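Local coordinates for vesicular integral-membrane protein VIP36 (Canis lupus familiaris, PDB 2DUR) that binds high-mannose glycans in a calcium-dependent way through its lumenal lectin domain and takes part in sorting glycoproteins in the early secretory pathway, at residues A[44-47]-A[48-51]; A[132-135]-A[136-140]. All coordinates share one frame; numbering follows the deposited sequence. Where two conformers were deposited one is given.

Overall arrangement
Both contacts are local bends beside strands of the same seven-stranded antiparallel sheet in the L-type lectin beta-sandwich of the lumenal domain, and they sit at different distances from the sugar. Interaction 1 leads into strand 49-55 and brings Ser48 directly onto a bound mannose, with the Asp213 carboxylate hydrogen-bonded to the same sugar. Interaction 2, at the end of strand 128-135, touches no sugar itself; its Tyr140 side chain lies about 5 Å from the calcium ion and about 4 Å from the side chain of His142, a carbohydrate-binding residue. The centres of the two contacts are about 24 Å apart and their nearest atoms about 10 Å, so they do not touch.

Interaction 1 of 2, residues A[44-47]-A[48-51]; sequences PDER and SKEG. With MAN (alpha-D-mannopyranose), chain C.
Lys49 folds back across Glu46 and Pro44 in the loop that joins strands 40-43 and 49-55 of the L-type lectin beta-sandwich. The lysine side chain as a whole crosses that of Pro44 at about a right angle and that of Glu46 at a slant; past the bend at chi2 (-76°) it runs out straight to NZ. Its CG lies 4.0 Å from Pro44 CD, while CE comes 3.5 Å from Glu46 OE1. The charged ends make a long salt bridge, 3.9 Å from Glu46 OE1 to Lys49 NZ, and a water spans the gap, donating to OE1 and accepting from NZ. Glu46 is extended beyond CG, which carries its carboxylate out to that water at the exposed surface.

The backbone beside this pair is tied in place: Glu46 N bonds to Pro44 O across the inverse gamma turn centred on Asp45, and Thr211 OG1 bonds to both Glu46 O and Lys49 N. Ser48 serves the glycan. With OG beside its own backbone N and anti to the carbonyl carbon (chi1 -62°), the hydroxyl reaches the mannose, which is also hydrogen-bonded to Asp213 OD1. Ser48 OG and mannose O4 are hydrogen-bonded at 2.6 Å.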
ATOM      1  N   PRO A  44      11.387  -8.685  -9.610  1.00 18.45           N
ATOM      2  CA  PRO A  44      11.887 -10.026  -9.427  1.00 18.79           C
ATOM      3  C   PRO A  44      12.879 -10.028  -8.268  1.00 19.43           C
ATOM      4  O   PRO A  44      13.200  -8.962  -7.692  1.00 18.69           O
ATOM      5  CB  PRO A  44      12.644 -10.276 -10.720  1.00 19.16           C
ATOM      6  CG  PRO A  44      13.196  -8.908 -11.085  1.00 19.43           C
ATOM      7  CD  PRO A  44      12.157  -7.939 -10.628  1.00 17.81           C
ATOM      8  N   ASP A  45      13.387 -11.219  -7.949  1.00 19.60           N
ATOM      9  CA  ASP A  45      14.362 -11.421  -6.896  1.00 20.35           C
ATOM     10  C   ASP A  45      15.743 -11.083  -7.460  1.00 20.53           C
ATOM     11  O   ASP A  45      16.652 -11.920  -7.504  1.00 20.90           O
ATOM     12  CB  ASP A  45      14.270 -12.882  -6.382  1.00 20.99           C
ATOM     13  CG  ASP A  45      15.015 -13.136  -5.096  1.00 22.73           C
ATOM     14  OD1 ASP A  45      15.614 -12.207  -4.503  1.00 22.45           O
ATOM     15  OD2 ASP A  45      14.999 -14.325  -4.645  1.00 25.42           O
ATOM     16  N   GLU A  46      15.865  -9.845  -7.929  1.00 19.69           N
ATOM     17  CA  GLU A  46      17.111  -9.333  -8.499  1.00 19.99           C
ATOM     18  C   GLU A  46      17.367  -7.959  -7.904  1.00 20.40           C
ATOM     19  O   GLU A  46      16.435  -7.299  -7.411  1.00 19.02           O
ATOM     20  CB  GLU A  46      16.974  -9.220 -10.015  1.00 21.42           C
ATOM     21  CG  GLU A  46      16.826 -10.595 -10.674  1.00 24.97           C
ATOM     22  CD  GLU A  46      16.460 -10.540 -12.142  1.00 31.68           C
ATOM     23  OE1 GLU A  46      16.529  -9.458 -12.769  1.00 35.61           O
ATOM     24  OE2 GLU A  46      16.095 -11.613 -12.677  1.00 35.30           O
ATOM     25  N   ARG A  47      18.624  -7.525  -7.986  1.00 20.07           N
ATOM     26  CA  ARG A  47      19.042  -6.299  -7.313  1.00 20.04           C
ATOM     27  C   ARG A  47      18.681  -5.054  -8.114  1.00 19.95           C
ATOM     28  O   ARG A  47      18.534  -5.099  -9.340  1.00 19.95           O
ATOM     29  CB  ARG A  47      20.551  -6.375  -7.032  1.00 20.80           C
ATOM     30  CG  ARG A  47      20.868  -7.423  -5.999  1.00 21.69           C
ATOM     31  CD  ARG A  47      22.340  -7.535  -5.689  1.00 26.26           C
ATOM     32  NE  ARG A  47      23.077  -7.858  -6.897  1.00 26.27           N
ATOM     33  CZ  ARG A  47      24.401  -7.966  -6.937  1.00 26.74           C
ATOM     34  NH1 ARG A  47      25.116  -7.797  -5.837  1.00 24.15           N
ATOM     35  NH2 ARG A  47      24.992  -8.248  -8.082  1.00 30.44           N
ATOM     36  N   SER A  48      18.533  -3.945  -7.386  1.00 20.18           N
ATOM     37  CA  SER A  48      18.349  -2.617  -7.977  1.00 20.78           C
ATOM     38  C   SER A  48      17.182  -2.543  -8.954  1.00 20.69           C
ATOM     39  O   SER A  48      17.332  -2.102 -10.101  1.00 20.99           O
ATOM     40  CB  SER A  48      19.662  -2.128  -8.621  1.00 21.55           C
ATOM     41  OG  SER A  48      20.656  -2.020  -7.614  1.00 24.21           O
ATOM     42  N   LYS A  49      16.001  -2.955  -8.476  1.00 18.53           N
ATOM     43  CA  LYS A  49      14.763  -2.882  -9.259  1.00 18.21           C
ATOM     44  C   LYS A  49      13.743  -1.994  -8.549  1.00 17.80           C
ATOM     45  O   LYS A  49      13.721  -1.925  -7.316  1.00 18.08           O
ATOM     46  CB  LYS A  49      14.138  -4.272  -9.452  1.00 17.75           C
ATOM     47  CG  LYS A  49      15.073  -5.315 -10.097  1.00 20.01           C
ATOM     48  CD  LYS A  49      15.216  -5.079 -11.590  1.00 25.11           C
ATOM     49  CE  LYS A  49      16.231  -6.053 -12.179  1.00 27.40           C
ATOM     50  NZ  LYS A  49      16.649  -5.635 -13.537  1.00 30.21           N
ATOM     51  N   GLU A  50      12.931  -1.310  -9.344  1.00 17.33           N
ATOM     52  CA  GLU A  50      11.804  -0.534  -8.818  0.70 17.41           C
ATOM     53  C   GLU A  50      10.643  -0.662  -9.770  1.00 16.91           C
ATOM     54  O   GLU A  50      10.774  -0.381 -10.966  1.00 16.89           O
ATOM     55  CB  GLU A  50      12.208   0.930  -8.638  0.70 18.10           C
ATOM     56  CG  GLU A  50      13.156   1.077  -7.444  0.70 19.30           C
ATOM     57  CD  GLU A  50      13.819   2.434  -7.296  0.70 23.37           C
ATOM     58  OE1 GLU A  50      13.711   3.307  -8.185  0.70 27.43           O
ATOM     59  OE2 GLU A  50      14.490   2.606  -6.258  0.70 27.97           O
ATOM     60  N   GLY A  51       9.492  -1.103  -9.246  1.00 15.95           N
ATOM     61  CA  GLY A  51       8.327  -1.293 -10.124  1.00 16.54           C
ATOM     62  C   GLY A  51       7.085  -0.792  -9.429  1.00 16.71           C
ATOM     63  O   GLY A  51       7.025  -0.803  -8.206  1.00 15.96           O
TER
HETATM   64  C1  MAN C   2      20.551   1.774  -2.525  1.00 30.15           C
HETATM   65  C2  MAN C   2      19.443   2.409  -3.352  1.00 29.59           C
HETATM   66  C3  MAN C   2      18.960   1.390  -4.381  1.00 29.33           C
HETATM   67  C4  MAN C   2      20.130   0.838  -5.199  1.00 29.60           C
HETATM   68  C5  MAN C   2      21.267   0.340  -4.294  1.00 30.35           C
HETATM   69  C6  MAN C   2      22.532  -0.028  -5.077  1.00 30.62           C
HETATM   70  O2  MAN C   2      19.987   3.556  -3.977  1.00 28.41           O
HETATM   71  O3  MAN C   2      17.993   1.991  -5.206  1.00 29.28           O
HETATM   72  O4  MAN C   2      19.655  -0.200  -6.011  1.00 30.00           O
HETATM   73  O5  MAN C   2      21.607   1.370  -3.387  1.00 29.97           O
HETATM   74  O6  MAN C   2      23.620  -0.295  -4.190  1.00 31.79           O
HETATM   75  O   HOH W   1      18.787  -7.781 -13.496  1.00 45.20           O

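Interaction 2 of 2, residues A[132-135]-A[136-140]; sequences MVNN and GSLSY
Asn134 OD1 is gripped by two backbone N-H groups of the bend that follows strand 128-135. Leu138 N donates at 3.0 Å to Asn134 OD1, in the carbonyl plane and on a lone pair; Gly136 N adds a weak, strongly bent bond to the same oxygen. The other half of the amide answers: Asn134 ND2 gives a nearly straight bond (164°) of 2.9 Å to Leu138 O. Leu138 N-H and C=O thus hold both ends of the amide and fix its flip, with Leu138 CB 3.2 Å from Asn134 OD1.

Asn135, an N-glycosylation site without its glycan here, works one residue further on. In the conformer described, chi1 of 65° sets CG between the backbone N and the carbonyl carbon, and OD1 accepts from Ser137 N, which approaches from above the carbonyl plane. On the buried side Met132, fully extended, puts CE 3.7 Å from Leu138 CB, and its SD lies at the edge of the Tyr140 ring, near the ring plane. Phe112 and Phe100 also meet that ring, and Tyr140 touches Asp114, a calcium ligand. Asx turns, one at Asn135 and a weaker one at Asn134, bring the chain from a sheet strand towards the calcium and mannose site of this L-type lectin fold.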
ATOM      1  N   MET A 132       2.134   6.130   6.930  1.00 14.28           N
ATOM      2  CA  MET A 132       2.683   7.483   6.880  1.00 14.70           C
ATOM      3  C   MET A 132       1.690   8.356   6.130  1.00 14.82           C
ATOM      4  O   MET A 132       1.149   7.936   5.113  1.00 16.34           O
ATOM      5  CB  MET A 132       4.056   7.461   6.182  1.00 15.41           C
ATOM      6  CG  MET A 132       4.660   8.861   5.986  1.00 15.64           C
ATOM      7  SD  MET A 132       6.322   8.608   5.316  1.00 16.88           S
ATOM      8  CE  MET A 132       6.776  10.323   5.035  1.00 16.64           C
ATOM      9  N   VAL A 133       1.439   9.551   6.652  1.00 14.64           N
ATOM     10  CA  VAL A 133       0.567  10.523   5.980  1.00 13.96           C
ATOM     11  C   VAL A 133       1.415  11.747   5.691  1.00 15.10           C
ATOM     12  O   VAL A 133       2.144  12.198   6.563  1.00 16.78           O
ATOM     13  CB  VAL A 133      -0.630  10.893   6.856  1.00 14.62           C
ATOM     14  CG1 VAL A 133      -1.408  12.082   6.288  1.00 14.89           C
ATOM     15  CG2 VAL A 133      -1.539   9.656   6.992  1.00 14.42           C
ATOM     16  N   ASN A 134       1.302  12.254   4.466  1.00 14.17           N
ATOM     17  CA  ASN A 134       2.241  13.299   3.993  1.00 13.50           C
ATOM     18  C   ASN A 134       1.516  14.346   3.196  1.00 14.85           C
ATOM     19  O   ASN A 134       0.563  14.032   2.468  1.00 15.25           O
ATOM     20  CB  ASN A 134       3.288  12.598   3.108  1.00 13.94           C
ATOM     21  CG  ASN A 134       4.623  13.357   3.006  1.00 15.28           C
ATOM     22  OD1 ASN A 134       4.726  14.527   3.375  1.00 16.53           O
ATOM     23  ND2 ASN A 134       5.638  12.669   2.500  1.00 15.95           N
ATOM     24  N   ASN A 135       2.006  15.585   3.367  0.60 15.49           N
ATOM     25  CA  ASN A 135       1.488  16.799   2.734  0.60 16.00           C
ATOM     26  C   ASN A 135       2.466  17.337   1.691  0.60 15.89           C
ATOM     27  O   ASN A 135       2.291  18.467   1.244  0.60 16.27           O
ATOM     28  CB  ASN A 135       1.214  17.914   3.795  0.60 16.46           C
ATOM     29  CG  ASN A 135       2.506  18.433   4.505  0.60 18.24           C
ATOM     30  OD1 ASN A 135       3.539  17.735   4.547  0.60 13.88           O
ATOM     31  ND2 ASN A 135       2.435  19.677   5.073  0.60 20.10           N
ATOM     32  N   GLY A 136       3.478  16.533   1.323  1.00 15.43           N
ATOM     33  CA  GLY A 136       4.548  16.983   0.443  1.00 16.63           C
ATOM     34  C   GLY A 136       5.831  17.341   1.152  1.00 17.28           C
ATOM     35  O   GLY A 136       6.890  17.289   0.530  1.00 19.39           O
ATOM     36  N   SER A 137       5.769  17.683   2.440  1.00 17.04           N
ATOM     37  CA  SER A 137       6.942  18.180   3.172  0.50 16.99           C
ATOM     38  C   SER A 137       7.849  17.081   3.726  1.00 16.82           C
ATOM     39  O   SER A 137       9.043  17.287   3.956  1.00 17.04           O
ATOM     40  CB  SER A 137       6.509  19.130   4.312  0.50 16.99           C
ATOM     41  OG  SER A 137       5.850  20.288   3.807  0.50 16.97           O
ATOM     42  N   LEU A 138       7.288  15.895   3.971  1.00 16.62           N
ATOM     43  CA  LEU A 138       8.049  14.872   4.664  1.00 16.48           C
ATOM     44  C   LEU A 138       8.828  13.969   3.711  1.00 16.04           C
ATOM     45  O   LEU A 138       8.351  13.597   2.625  1.00 16.16           O
ATOM     46  CB  LEU A 138       7.098  14.003   5.525  1.00 16.70           C
ATOM     47  CG  LEU A 138       6.160  14.822   6.434  1.00 16.13           C
ATOM     48  CD1 LEU A 138       5.349  13.826   7.261  1.00 18.59           C
ATOM     49  CD2 LEU A 138       6.951  15.748   7.340  1.00 18.18           C
ATOM     50  N   SER A 139      10.012  13.575   4.148  1.00 17.37           N
ATOM     51  CA  SER A 139      10.804  12.616   3.434  1.00 18.09           C
ATOM     52  C   SER A 139      10.831  11.324   4.268  1.00 17.88           C
ATOM     53  O   SER A 139      11.054  11.358   5.477  1.00 19.53           O
ATOM     54  CB  SER A 139      12.241  13.132   3.253  1.00 18.26           C
ATOM     55  OG  SER A 139      13.086  12.102   2.760  1.00 20.97           O
ATOM     56  N   TYR A 140      10.629  10.191   3.603  1.00 17.47           N
ATOM     57  CA  TYR A 140      10.792   8.898   4.242  1.00 16.99           C
ATOM     58  C   TYR A 140      12.282   8.618   4.358  1.00 17.35           C
ATOM     59  O   TYR A 140      12.981   8.541   3.339  1.00 18.10           O
ATOM     60  CB  TYR A 140      10.101   7.839   3.386  1.00 16.98           C
ATOM     61  CG  TYR A 140      10.347   6.424   3.837  1.00 15.16           C
ATOM     62  CD1 TYR A 140       9.641   5.893   4.932  1.00 14.82           C
ATOM     63  CD2 TYR A 140      11.247   5.604   3.148  1.00 15.25           C
ATOM     64  CE1 TYR A 140       9.839   4.587   5.334  1.00 14.81           C
ATOM     65  CE2 TYR A 140      11.463   4.291   3.543  1.00 16.78           C
ATOM     66  CZ  TYR A 140      10.761   3.792   4.631  1.00 16.44           C
ATOM     67  OH  TYR A 140      10.944   2.505   5.069  1.00 17.63           O
TER
HETATM   68  O   HOH W   2       4.193  20.663   1.637  1.00 34.90           O